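Local coordinates for protein alpha-1,4-endofucoidanase (Mariniflexile fucanivorans, PDB 6DLH) that hydrolyses alpha-1,4 linkages within fucoidan chains as an endo-acting, retaining glycoside hydrolase of family 107, at residues A[78-83]-A[339-344]; A[46-51]-A[70-75]; A[132-137]-A[144-149]; A[289-294]-A[324-329]. All blocks are in the same frame, centred on the assembly; numbering follows the deposited sequence.

Interaction 1 (A[78-83]-A[339-344]); sequences VDYVQL and VAHFFP. With CA (calcium ion), chain H.
Y80 and Q82 project from strand 80-84 toward H341 and F343, forming two separate side-chain meetings between segments whose nearest CA atoms, those of Q82 and F343, are 10.4 Å apart. In the polar one, Y80 meets H341. The phenol oxygen lies at the edge of the imidazole and in its plane, with Y80 OH 3.5 Å from H341 NE2. T379 OG1 links the two groups, hydrogen-bonding to both Y80 OH and H341 NE2, while H341 ND1 is taken up by T291 O; the imidazole thus has a bond at each nitrogen.

The second meeting sets an amide against a ring. With its chain stretched out from chi1 179°, Q82 carries its amide to the CZ/CE2 end of the F343 ring, where Q82 OE1 is 3.4 Å from F343 CZ. Q82 NE2 lies over one ring face, and the two planes are turned 64° apart. E145 OE1 hydrogen-bonds Q82 NE2.

Metal coordination lies to one side: D79 chelates calcium through OD1 and OD2, each 2.4 Å from the ion. T77 O and four waters complete the shell.

Strands 46-49 and 377-379 separate the two partners in the parallel sheet, consistent with a GH29-like catalytic barrel, and helix 307-321 packs on F342, behind strand 341-342.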
loop_
_atom_site.group_PDB
_atom_site.type_symbol
_atom_site.label_atom_id
_atom_site.label_comp_id
_atom_site.label_asym_id
_atom_site.label_seq_id
_atom_site.Cartn_x
_atom_site.Cartn_y
_atom_site.Cartn_z
ATOM N N VAL A 78 7.366 3.837 18.586
ATOM C CA VAL A 78 7.629 3.728 17.160
ATOM C C VAL A 78 7.540 5.118 16.519
ATOM O O VAL A 78 6.753 5.956 16.945
ATOM C CB VAL A 78 6.684 2.710 16.493
ATOM C CG1 VAL A 78 5.208 3.066 16.691
ATOM C CG2 VAL A 78 7.011 2.523 15.023
ATOM N N ASP A 79 8.346 5.343 15.474
ATOM C CA ASP A 79 8.578 6.677 14.947
ATOM C C ASP A 79 8.054 6.793 13.517
ATOM O O ASP A 79 7.568 7.849 13.121
ATOM C CB ASP A 79 10.053 7.060 15.083
ATOM C CG ASP A 79 10.515 7.111 16.531
ATOM O OD1 ASP A 79 10.003 7.968 17.285
ATOM O OD2 ASP A 79 11.371 6.282 16.912
ATOM N N TYR A 80 8.147 5.710 12.739
ATOM C CA TYR A 80 7.834 5.810 11.322
ATOM C C TYR A 80 7.504 4.438 10.737
ATOM O O TYR A 80 7.797 3.403 11.341
ATOM C CB TYR A 80 8.963 6.524 10.567
ATOM C CG TYR A 80 10.254 5.751 10.432
ATOM C CD1 TYR A 80 11.189 5.707 11.465
ATOM C CD2 TYR A 80 10.551 5.069 9.259
ATOM C CE1 TYR A 80 12.376 4.996 11.332
ATOM C CE2 TYR A 80 11.734 4.363 9.108
ATOM C CZ TYR A 80 12.644 4.318 10.152
ATOM O OH TYR A 80 13.800 3.604 10.002
ATOM N N VAL A 81 6.883 4.459 9.549
ATOM C CA VAL A 81 6.543 3.273 8.783
ATOM C C VAL A 81 7.002 3.483 7.337
ATOM O O VAL A 81 6.808 4.562 6.774
ATOM C CB VAL A 81 5.028 3.002 8.844
ATOM C CG1 VAL A 81 4.616 1.815 7.975
ATOM C CG2 VAL A 81 4.529 2.823 10.272
ATOM N N GLN A 82 7.599 2.434 6.748
ATOM C CA GLN A 82 7.976 2.410 5.343
ATOM C C GLN A 82 6.810 1.889 4.506
ATOM O O GLN A 82 6.219 0.862 4.834
ATOM C CB GLN A 82 9.242 1.572 5.114
ATOM C CG GLN A 82 9.659 1.490 3.646
ATOM C CD GLN A 82 10.904 0.672 3.383
ATOM O OE1 GLN A 82 10.913 -0.203 2.521
ATOM N NE2 GLN A 82 11.968 0.949 4.123
ATOM N N LEU A 83 6.502 2.626 3.430
ATOM C CA LEU A 83 5.445 2.298 2.486
ATOM C C LEU A 83 6.052 2.143 1.095
ATOM O O LEU A 83 7.052 2.782 0.774
ATOM C CB LEU A 83 4.426 3.441 2.452
ATOM C CG LEU A 83 3.748 3.791 3.772
ATOM C CD1 LEU A 83 3.047 5.143 3.649
ATOM C CD2 LEU A 83 2.764 2.700 4.179
ATOM N N VAL A 339 23.429 9.564 8.619
ATOM C CA VAL A 339 22.942 8.827 9.773
ATOM C C VAL A 339 23.054 7.321 9.519
ATOM O O VAL A 339 22.744 6.830 8.436
ATOM C CB VAL A 339 21.503 9.259 10.122
ATOM C CG1 VAL A 339 20.843 8.320 11.130
ATOM C CG2 VAL A 339 21.472 10.703 10.621
ATOM N N ALA A 340 23.521 6.593 10.537
ATOM C CA ALA A 340 23.606 5.147 10.449
ATOM C C ALA A 340 22.197 4.571 10.566
ATOM O O ALA A 340 21.483 4.875 11.515
ATOM C CB ALA A 340 24.518 4.625 11.530
ATOM N N HIS A 341 21.807 3.747 9.587
ATOM C CA HIS A 341 20.473 3.173 9.580
ATOM C C HIS A 341 20.523 1.736 9.067
ATOM O O HIS A 341 21.310 1.411 8.184
ATOM C CB HIS A 341 19.516 4.067 8.775
ATOM C CG HIS A 341 18.303 3.361 8.268
ATOM N ND1 HIS A 341 18.303 2.652 7.078
ATOM C CD2 HIS A 341 17.061 3.248 8.779
ATOM C CE1 HIS A 341 17.108 2.135 6.878
ATOM N NE2 HIS A 341 16.325 2.495 7.902
ATOM N N PHE A 342 19.646 0.891 9.618
ATOM C CA PHE A 342 19.653 -0.539 9.354
ATOM C C PHE A 342 18.271 -0.938 8.835
ATOM O O PHE A 342 17.270 -0.430 9.342
ATOM C CB PHE A 342 20.077 -1.270 10.637
ATOM C CG PHE A 342 20.308 -2.761 10.548
ATOM C CD1 PHE A 342 20.731 -3.363 9.371
ATOM C CD2 PHE A 342 20.150 -3.563 11.668
ATOM C CE1 PHE A 342 20.956 -4.733 9.309
ATOM C CE2 PHE A 342 20.386 -4.929 11.613
ATOM C CZ PHE A 342 20.798 -5.512 10.437
ATOM N N PHE A 343 18.239 -1.834 7.826
ATOM C CA PHE A 343 17.001 -2.369 7.267
ATOM C C PHE A 343 16.938 -3.890 7.426
ATOM O O PHE A 343 16.931 -4.621 6.438
ATOM C CB PHE A 343 16.825 -1.958 5.799
ATOM C CG PHE A 343 15.442 -2.146 5.218
ATOM C CD1 PHE A 343 14.370 -2.543 6.009
ATOM C CD2 PHE A 343 15.203 -1.898 3.875
ATOM C CE1 PHE A 343 13.099 -2.693 5.472
ATOM C CE2 PHE A 343 13.929 -2.029 3.339
ATOM C CZ PHE A 343 12.879 -2.439 4.133
ATOM N N PRO A 344 16.819 -4.420 8.665
ATOM C CA PRO A 344 16.773 -5.871 8.883
ATOM C C PRO A 344 15.387 -6.465 8.634
ATOM O O PRO A 344 14.413 -5.728 8.469
ATOM C CB PRO A 344 17.122 -5.977 10.375
ATOM C CG PRO A 344 16.508 -4.725 10.976
ATOM C CD PRO A 344 16.700 -3.653 9.919
HETATM CA CA CA H . 10.834 6.814 19.177
HETATM O O HOH W 1 12.587 5.136 19.465
HETATM O O HOH W 2 11.265 6.431 21.711
HETATM O O HOH W 3 9.212 8.274 20.079
HETATM O O HOH W 4 12.587 8.290 19.156
#

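Interaction 2 (A[46-51]-A[70-75])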
loop_
_atom_site.group_PDB
_atom_site.type_symbol
_atom_site.label_atom_id
_atom_site.label_comp_id
_atom_site.label_asym_id
_atom_site.label_seq_id
_atom_site.Cartn_x
_atom_site.Cartn_y
_atom_site.Cartn_z
ATOM N N LEU A 46 12.739 4.300 15.465
ATOM C CA LEU A 46 12.271 2.935 15.287
ATOM C C LEU A 46 11.198 2.913 14.200
ATOM O O LEU A 46 10.172 3.583 14.327
ATOM C CB LEU A 46 11.706 2.443 16.625
ATOM C CG LEU A 46 11.004 1.084 16.597
ATOM C CD1 LEU A 46 11.980 -0.017 16.192
ATOM C CD2 LEU A 46 10.405 0.771 17.959
ATOM N N GLY A 47 11.434 2.120 13.147
ATOM C CA GLY A 47 10.512 2.065 12.021
ATOM C C GLY A 47 9.945 0.668 11.777
ATOM O O GLY A 47 10.476 -0.322 12.269
ATOM N N MET A 48 8.848 0.610 11.013
ATOM C CA MET A 48 8.191 -0.636 10.652
ATOM C C MET A 48 7.974 -0.635 9.141
ATOM O O MET A 48 8.249 0.368 8.477
ATOM C CB MET A 48 6.841 -0.773 11.368
ATOM C CG MET A 48 6.915 -0.511 12.860
ATOM S SD MET A 48 5.334 -0.724 13.715
ATOM C CE MET A 48 5.223 -2.506 13.876
ATOM N N LEU A 49 7.490 -1.765 8.604
ATOM C CA LEU A 49 7.305 -1.895 7.169
ATOM C C LEU A 49 5.907 -2.423 6.882
ATOM O O LEU A 49 5.508 -3.446 7.439
ATOM C CB LEU A 49 8.364 -2.842 6.584
ATOM C CG LEU A 49 8.211 -3.120 5.086
ATOM C CD1 LEU A 49 8.444 -1.853 4.280
ATOM C CD2 LEU A 49 9.153 -4.225 4.615
ATOM N N TRP A 50 5.197 -1.735 5.977
ATOM C CA TRP A 50 3.864 -2.140 5.554
ATOM C C TRP A 50 3.823 -2.237 4.032
ATOM O O TRP A 50 3.825 -1.220 3.329
ATOM C CB TRP A 50 2.814 -1.172 6.116
ATOM C CG TRP A 50 1.398 -1.641 6.015
ATOM C CD1 TRP A 50 0.728 -2.448 6.890
ATOM C CD2 TRP A 50 0.448 -1.288 4.992
ATOM N NE1 TRP A 50 -0.566 -2.631 6.479
ATOM C CE2 TRP A 50 -0.766 -1.934 5.317
ATOM C CE3 TRP A 50 0.508 -0.501 3.834
ATOM C CZ2 TRP A 50 -1.910 -1.802 4.528
ATOM C CZ3 TRP A 50 -0.623 -0.371 3.056
ATOM C CH2 TRP A 50 -1.811 -1.020 3.397
ATOM N N LEU A 51 3.830 -3.476 3.529
ATOM C CA LEU A 51 4.069 -3.692 2.111
ATOM C C LEU A 51 3.118 -4.763 1.582
ATOM O O LEU A 51 3.350 -5.962 1.741
ATOM C CB LEU A 51 5.548 -4.044 1.895
ATOM C CG LEU A 51 5.994 -4.344 0.463
ATOM C CD1 LEU A 51 5.703 -3.171 -0.464
ATOM C CD2 LEU A 51 7.480 -4.695 0.414
ATOM N N THR A 70 -4.684 0.453 13.905
ATOM C CA THR A 70 -5.478 0.061 15.065
ATOM C C THR A 70 -4.702 -0.966 15.888
ATOM O O THR A 70 -4.600 -0.836 17.105
ATOM C CB THR A 70 -6.850 -0.508 14.670
ATOM O OG1 THR A 70 -7.586 0.603 14.162
ATOM C CG2 THR A 70 -7.609 -1.146 15.821
ATOM N N GLN A 71 -4.147 -1.970 15.204
ATOM C CA GLN A 71 -3.421 -3.052 15.847
ATOM C C GLN A 71 -2.226 -2.532 16.648
ATOM O O GLN A 71 -1.873 -3.136 17.657
ATOM C CB GLN A 71 -2.987 -4.100 14.822
ATOM C CG GLN A 71 -2.455 -5.387 15.438
ATOM C CD GLN A 71 -1.772 -6.254 14.409
ATOM O OE1 GLN A 71 -1.168 -5.759 13.459
ATOM N NE2 GLN A 71 -1.855 -7.564 14.595
ATOM N N ILE A 72 -1.605 -1.425 16.216
ATOM C CA ILE A 72 -0.360 -0.999 16.842
ATOM C C ILE A 72 -0.585 0.219 17.741
ATOM O O ILE A 72 0.372 0.921 18.089
ATOM C CB ILE A 72 0.763 -0.783 15.802
ATOM C CG1 ILE A 72 0.456 0.369 14.835
ATOM C CG2 ILE A 72 1.086 -2.085 15.069
ATOM C CD1 ILE A 72 1.689 1.015 14.250
ATOM N N LYS A 73 -1.846 0.436 18.150
ATOM C CA LYS A 73 -2.226 1.580 18.967
ATOM C C LYS A 73 -1.364 1.655 20.223
ATOM O O LYS A 73 -1.002 2.745 20.653
ATOM C CB LYS A 73 -3.693 1.486 19.400
ATOM C CG LYS A 73 -4.690 2.256 18.545
ATOM C CD LYS A 73 -6.134 2.002 18.955
ATOM C CE LYS A 73 -6.570 2.840 20.137
ATOM N NZ LYS A 73 -6.847 4.242 19.736
ATOM N N ASP A 74 -1.035 0.493 20.792
ATOM C CA ASP A 74 -0.355 0.408 22.077
ATOM C C ASP A 74 1.161 0.585 21.933
ATOM O O ASP A 74 1.871 0.619 22.937
ATOM C CB ASP A 74 -0.736 -0.884 22.807
ATOM C CG ASP A 74 -0.488 -0.836 24.303
ATOM O OD1 ASP A 74 -0.527 0.267 24.870
ATOM O OD2 ASP A 74 -0.245 -1.904 24.889
ATOM N N ILE A 75 1.661 0.728 20.697
ATOM C CA ILE A 75 3.088 0.932 20.475
ATOM C C ILE A 75 3.401 2.427 20.438
ATOM O O ILE A 75 3.137 3.100 19.448
ATOM C CB ILE A 75 3.579 0.201 19.210
ATOM C CG1 ILE A 75 3.145 -1.270 19.206
ATOM C CG2 ILE A 75 5.088 0.347 19.104
ATOM C CD1 ILE A 75 3.498 -2.031 17.938
#
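M48 and I72 mark the closest backbone approach, with 10.6 Å between their CA atoms, across a beta-alpha-beta unit that runs from strand 46-49 through helix 66-71 to strand 80-84. The first segment is extended and pairs in parallel with strand 80-84. The second leaves its helix at I72 and at once enters a type I beta turn, closed by a 2.9 Å hydrogen bond from I75 N to I72 O. This turn brings I72 and I75 round to face the same methionine.

The contact is wholly apolar. M48 starts with CG beside the backbone N (chi1 -49°), runs straight through chi2 and then bends at chi3 (79°), which swings CE off the line of the chain. I72 holds CG1 between its backbone N and carbonyl carbon, and its chain slides past that of M48 in the opposite direction. F405 of helix 399-415 and V78 also touch M48, adding to the apolar layer between sheet and helices.

Sulfur and methyl divide the two isoleucines between them: M48 SD lies 4.1 Å from I72 CD1, whereas M48 CE reaches toward I75 CD1 at 4.4 Å.

Interaction 3 (A[132-137]-A[144-149])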
loop_
_atom_site.group_PDB
_atom_site.type_symbol
_atom_site.label_atom_id
_atom_site.label_comp_id
_atom_site.label_asym_id
_atom_site.label_seq_id
_atom_site.Cartn_x
_atom_site.Cartn_y
_atom_site.Cartn_z
ATOM N N SER A 132 -3.850 8.217 1.217
ATOM C CA SER A 132 -4.612 7.702 2.340
ATOM C C SER A 132 -3.659 7.296 3.473
ATOM O O SER A 132 -3.756 7.812 4.594
ATOM C CB SER A 132 -5.497 6.568 1.891
ATOM O OG SER A 132 -6.310 6.117 2.959
ATOM N N TRP A 133 -2.714 6.401 3.146
ATOM C CA TRP A 133 -1.771 5.853 4.110
ATOM C C TRP A 133 -0.943 6.978 4.728
ATOM O O TRP A 133 -0.755 7.021 5.949
ATOM C CB TRP A 133 -0.873 4.794 3.461
ATOM C CG TRP A 133 -1.562 3.789 2.586
ATOM C CD1 TRP A 133 -2.861 3.373 2.652
ATOM C CD2 TRP A 133 -0.956 3.026 1.527
ATOM N NE1 TRP A 133 -3.110 2.428 1.691
ATOM C CE2 TRP A 133 -1.959 2.196 0.984
ATOM C CE3 TRP A 133 0.332 2.970 0.979
ATOM C CZ2 TRP A 133 -1.708 1.322 -0.072
ATOM C CZ3 TRP A 133 0.578 2.112 -0.070
ATOM C CH2 TRP A 133 -0.432 1.302 -0.591
ATOM N N LEU A 134 -0.488 7.911 3.880
ATOM C CA LEU A 134 0.350 9.018 4.322
ATOM C C LEU A 134 -0.370 9.846 5.389
ATOM O O LEU A 134 0.238 10.225 6.390
ATOM C CB LEU A 134 0.737 9.880 3.110
ATOM C CG LEU A 134 1.786 9.307 2.150
ATOM C CD1 LEU A 134 1.933 10.210 0.928
ATOM C CD2 LEU A 134 3.140 9.128 2.834
ATOM N N LYS A 135 -1.665 10.118 5.179
ATOM C CA LYS A 135 -2.429 10.977 6.079
ATOM C C LYS A 135 -2.795 10.229 7.360
ATOM O O LYS A 135 -2.768 10.807 8.443
ATOM C CB LYS A 135 -3.658 11.582 5.385
ATOM C CG LYS A 135 -3.347 12.726 4.425
ATOM C CD LYS A 135 -4.523 13.174 3.580
ATOM C CE LYS A 135 -5.364 14.228 4.269
ATOM N NZ LYS A 135 -6.240 14.938 3.307
ATOM N N ALA A 136 -3.119 8.943 7.229
ATOM C CA ALA A 136 -3.398 8.094 8.380
ATOM C C ALA A 136 -2.169 7.994 9.289
ATOM O O ALA A 136 -2.293 8.005 10.515
ATOM C CB ALA A 136 -3.874 6.738 7.914
ATOM N N LEU A 137 -0.977 7.933 8.682
ATOM C CA LEU A 137 0.251 7.840 9.453
ATOM C C LEU A 137 0.519 9.158 10.174
ATOM O O LEU A 137 0.913 9.157 11.342
ATOM C CB LEU A 137 1.414 7.455 8.533
ATOM C CG LEU A 137 1.501 5.973 8.167
ATOM C CD1 LEU A 137 2.529 5.749 7.062
ATOM C CD2 LEU A 137 1.837 5.134 9.392
ATOM N N THR A 144 7.132 9.072 7.770
ATOM C CA THR A 144 7.033 8.081 6.707
ATOM C C THR A 144 8.360 7.963 5.959
ATOM O O THR A 144 9.127 8.924 5.861
ATOM C CB THR A 144 5.861 8.377 5.758
ATOM O OG1 THR A 144 6.261 9.462 4.922
ATOM C CG2 THR A 144 4.594 8.760 6.488
ATOM N N GLU A 145 8.611 6.747 5.459
ATOM C CA GLU A 145 9.735 6.404 4.599
ATOM C C GLU A 145 9.134 5.729 3.375
ATOM O O GLU A 145 8.256 4.881 3.517
ATOM C CB GLU A 145 10.697 5.465 5.341
ATOM C CG GLU A 145 11.925 5.034 4.539
ATOM C CD GLU A 145 12.838 3.991 5.194
ATOM O OE1 GLU A 145 12.325 3.116 5.936
ATOM O OE2 GLU A 145 14.073 4.040 4.953
ATOM N N ILE A 146 9.597 6.112 2.181
ATOM C CA ILE A 146 8.974 5.624 0.963
ATOM C C ILE A 146 9.973 4.783 0.181
ATOM O O ILE A 146 11.092 5.228 -0.077
ATOM C CB ILE A 146 8.399 6.788 0.125
ATOM C CG1 ILE A 146 7.349 7.595 0.902
ATOM C CG2 ILE A 146 7.861 6.277 -1.207
ATOM C CD1 ILE A 146 6.055 6.855 1.176
ATOM N N TYR A 147 9.538 3.573 -0.196
ATOM C CA TYR A 147 10.364 2.637 -0.936
ATOM C C TYR A 147 10.129 2.791 -2.435
ATOM O O TYR A 147 8.989 2.762 -2.895
ATOM C CB TYR A 147 10.046 1.196 -0.538
ATOM C CG TYR A 147 10.761 0.167 -1.379
ATOM C CD1 TYR A 147 10.286 -0.202 -2.632
ATOM C CD2 TYR A 147 11.926 -0.434 -0.923
ATOM C CE1 TYR A 147 10.951 -1.135 -3.412
ATOM C CE2 TYR A 147 12.594 -1.378 -1.683
ATOM C CZ TYR A 147 12.106 -1.730 -2.931
ATOM O OH TYR A 147 12.778 -2.663 -3.667
ATOM N N VAL A 148 11.232 2.914 -3.185
ATOM C CA VAL A 148 11.213 2.954 -4.638
ATOM C C VAL A 148 12.314 2.030 -5.144
ATOM O O VAL A 148 13.461 2.151 -4.731
ATOM C CB VAL A 148 11.398 4.385 -5.183
ATOM C CG1 VAL A 148 11.634 4.383 -6.690
ATOM C CG2 VAL A 148 10.225 5.294 -4.829
ATOM N N ASN A 149 11.946 1.087 -6.011
ATOM C CA ASN A 149 12.955 0.281 -6.667
ATOM C C ASN A 149 13.522 1.099 -7.821
ATOM O O ASN A 149 12.770 1.712 -8.578
ATOM C CB ASN A 149 12.429 -1.094 -7.073
ATOM C CG ASN A 149 13.531 -1.988 -7.593
ATOM O OD1 ASN A 149 13.934 -1.864 -8.749
ATOM N ND2 ASN A 149 14.034 -2.876 -6.749
#
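L134 and L137, one helical turn apart, close on T144 near the start of strand 143-149, which follows their helix. Both leucines share one conformation, with CG beside the backbone N and a nearly straight chi2, but they use different branches. L134 (chi1 -74°) sends CD2 forward although its CB does not aim at the strand. That methyl comes to 3.8 Å from T144 OG1 and 3.9 Å from T144 CG2, the two side chains crossing at about a right angle. It also touches I146, two residues further along the strand, L134 CD2 lying 4.1 Å from I146 CD1. L137 points directly at the strand and meets the threonine more obliquely, its CD1 being 3.7 Å from T144 CG2.

T144 is turned so that OG1 sits between its backbone N and carbonyl carbon (chi1 76°). CG2 is thereby placed for both leucines, while the buried hydroxyl hydrogen-bonds to L219 O, on the side of strand 222-226. I146, with its CG1 beside the backbone N, extends CD1 to the flank of L134. L137 also packs against V81 and L83 of the neighbouring strand 80-84.

The axes of helix and strand run nearly antiparallel, at 158° and 10.2 Å apart. Such helix-on-strand packing, in which an outer helix returns the chain to the next parallel strand, is consistent with an alpha/beta barrel like that of the related GH29 fucosidases.

Interaction 4 (A[289-294]-A[324-329]); sequences DYTFGH and GYAFRD. With CA (calcium ion), chain E.
A326 and F327 converge on a single methyl group, CG2 of T291, where two irregular loops meet. Ahead of them the loop passes G324 with a positive phi (89°). Y325 turns aside from the contact and meets a residue of its own loop: R328 NH1 lies 3.4 Å above the plane of the Y325 ring, over its centre.

A326 comes next, its CB 3.6 Å from T291 CG2. The same CB also sits over one face of the F327 ring, toward the rim, so alanine, phenylalanine and threonine methyl form one compact cluster. F327 reaches back with its far end, placing CZ and CE2 each 3.5 Å from T291 CG2. The CB of T291 points toward the other loop, and CG2, beside the backbone N and anti to the carbonyl carbon, is the branch that touches.

While the F327 side chain joins the cluster, its carbonyl points to the metal, F327 O binding calcium at 2.4 Å. R328 then folds back toward Y325, and its NH1 hydrogen-bonds D336 O. D330, R332, N335 and D336 supply the remaining protein ligands, making this a calcium site built from one continuous loop, with F327 as its first ligand.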
loop_
_atom_site.group_PDB
_atom_site.type_symbol
_atom_site.label_atom_id
_atom_site.label_comp_id
_atom_site.label_asym_id
_atom_site.label_seq_id
_atom_site.Cartn_x
_atom_site.Cartn_y
_atom_site.Cartn_z
ATOM N N ASP A 289 21.438 10.791 2.727
ATOM C CA ASP A 289 21.268 11.412 4.031
ATOM C C ASP A 289 21.394 10.340 5.109
ATOM O O ASP A 289 21.741 10.645 6.245
ATOM C CB ASP A 289 19.925 12.141 4.147
ATOM C CG ASP A 289 19.790 13.323 3.204
ATOM O OD1 ASP A 289 20.418 14.364 3.479
ATOM O OD2 ASP A 289 19.064 13.191 2.205
ATOM N N TYR A 290 21.079 9.091 4.741
ATOM C CA TYR A 290 21.239 7.957 5.640
ATOM C C TYR A 290 21.634 6.716 4.849
ATOM O O TYR A 290 21.482 6.675 3.628
ATOM C CB TYR A 290 19.979 7.728 6.486
ATOM C CG TYR A 290 18.738 7.274 5.758
ATOM C CD1 TYR A 290 18.056 8.116 4.885
ATOM C CD2 TYR A 290 18.208 6.014 5.982
ATOM C CE1 TYR A 290 16.902 7.710 4.231
ATOM C CE2 TYR A 290 17.050 5.592 5.342
ATOM C CZ TYR A 290 16.392 6.444 4.470
ATOM O OH TYR A 290 15.256 6.023 3.844
ATOM N N THR A 291 22.138 5.709 5.570
ATOM C CA THR A 291 22.525 4.453 4.952
ATOM C C THR A 291 21.288 3.594 4.747
ATOM O O THR A 291 20.509 3.403 5.678
ATOM C CB THR A 291 23.582 3.710 5.779
ATOM O OG1 THR A 291 23.032 3.395 7.059
ATOM C CG2 THR A 291 24.847 4.521 5.953
ATOM N N PHE A 292 21.128 3.086 3.521
ATOM C CA PHE A 292 20.069 2.146 3.199
ATOM C C PHE A 292 20.121 0.985 4.191
ATOM O O PHE A 292 19.091 0.591 4.754
ATOM C CB PHE A 292 20.211 1.666 1.754
ATOM C CG PHE A 292 19.024 0.913 1.215
ATOM C CD1 PHE A 292 18.882 -0.448 1.440
ATOM C CD2 PHE A 292 18.056 1.562 0.461
ATOM C CE1 PHE A 292 17.793 -1.142 0.931
ATOM C CE2 PHE A 292 16.966 0.869 -0.045
ATOM C CZ PHE A 292 16.835 -0.481 0.193
ATOM N N GLY A 293 21.334 0.453 4.384
ATOM C CA GLY A 293 21.644 -0.473 5.464
ATOM C C GLY A 293 21.014 -1.852 5.282
ATOM O O GLY A 293 20.459 -2.405 6.219
ATOM N N HIS A 294 21.118 -2.403 4.071
ATOM C CA HIS A 294 20.735 -3.775 3.782
ATOM C C HIS A 294 21.599 -4.714 4.630
ATOM O O HIS A 294 22.800 -4.493 4.770
ATOM C CB HIS A 294 20.932 -4.003 2.282
ATOM C CG HIS A 294 20.341 -5.254 1.730
ATOM N ND1 HIS A 294 20.989 -6.479 1.810
ATOM C CD2 HIS A 294 19.210 -5.465 1.017
ATOM C CE1 HIS A 294 20.262 -7.396 1.204
ATOM N NE2 HIS A 294 19.171 -6.801 0.706
ATOM N N GLY A 324 25.321 6.697 16.021
ATOM C CA GLY A 324 24.314 6.899 14.990
ATOM C C GLY A 324 24.831 7.610 13.740
ATOM O O GLY A 324 24.046 7.906 12.846
ATOM N N TYR A 325 26.146 7.861 13.675
ATOM C CA TYR A 325 26.771 8.461 12.501
ATOM C C TYR A 325 27.567 7.400 11.747
ATOM O O TYR A 325 28.372 6.683 12.336
ATOM C CB TYR A 325 27.625 9.671 12.897
ATOM C CG TYR A 325 26.817 10.806 13.478
ATOM C CD1 TYR A 325 26.031 11.609 12.665
ATOM C CD2 TYR A 325 26.806 11.052 14.844
ATOM C CE1 TYR A 325 25.258 12.633 13.192
ATOM C CE2 TYR A 325 26.043 12.076 15.386
ATOM C CZ TYR A 325 25.265 12.866 14.555
ATOM O OH TYR A 325 24.494 13.863 15.076
ATOM N N ALA A 326 27.341 7.314 10.435
ATOM C CA ALA A 326 27.839 6.186 9.663
ATOM C C ALA A 326 29.298 6.359 9.244
ATOM O O ALA A 326 30.025 5.373 9.147
ATOM C CB ALA A 326 26.956 5.949 8.464
ATOM N N PHE A 327 29.723 7.599 8.957
ATOM C CA PHE A 327 30.955 7.758 8.199
ATOM C C PHE A 327 31.918 8.746 8.855
ATOM O O PHE A 327 32.588 9.497 8.155
ATOM C CB PHE A 327 30.639 8.103 6.742
ATOM C CG PHE A 327 29.767 7.084 6.060
ATOM C CD1 PHE A 327 30.220 5.783 5.862
ATOM C CD2 PHE A 327 28.481 7.406 5.647
ATOM C CE1 PHE A 327 29.417 4.833 5.247
ATOM C CE2 PHE A 327 27.678 6.454 5.033
ATOM C CZ PHE A 327 28.148 5.173 4.831
ATOM N N ARG A 328 32.034 8.700 10.186
ATOM C CA ARG A 328 32.973 9.579 10.868
ATOM C C ARG A 328 34.348 8.915 10.955
ATOM O O ARG A 328 35.165 9.287 11.794
ATOM C CB ARG A 328 32.425 10.042 12.225
ATOM C CG ARG A 328 31.984 11.499 12.240
ATOM C CD ARG A 328 30.534 11.813 12.548
ATOM N NE ARG A 328 30.406 12.413 13.869
ATOM C CZ ARG A 328 29.538 13.365 14.216
ATOM N NH1 ARG A 328 28.690 13.874 13.337
ATOM N NH2 ARG A 328 29.523 13.805 15.460
ATOM N N ASP A 329 34.613 7.977 10.034
ATOM C CA ASP A 329 35.745 7.069 10.137
ATOM C C ASP A 329 36.673 7.195 8.926
ATOM O O ASP A 329 37.679 6.503 8.851
ATOM C CB ASP A 329 35.271 5.625 10.363
ATOM C CG ASP A 329 34.490 5.003 9.207
ATOM O OD1 ASP A 329 34.008 5.748 8.331
ATOM O OD2 ASP A 329 34.368 3.764 9.190
HETATM CA CA CA E . 33.579 11.402 7.093
HETATM O O HOH W 5 35.352 11.328 8.763
#

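In the fold
From the N terminus, interaction 2 closes first, a short loop from strand 46-49 to the end of helix 66-71. The chain then enters strand 80-84, where interaction 1 opens a long excursion that returns only at 339-344. Interactions 3 and 4 both fall within that excursion, one after the other, and none of the four cross. Interaction 3 joins helix 129-139 to strand 143-149, next to strand 80-84 in the sheet. Interaction 4 pairs the loops flanking helix 307-321. Backbone bonds tie 289-291 to strand 266-269 and to V339, just ahead of strand 341-342, consistent with a closed barrel. A hydrogen bond between E145 and Y290 links interactions 3 and 4, probably across the barrel interior.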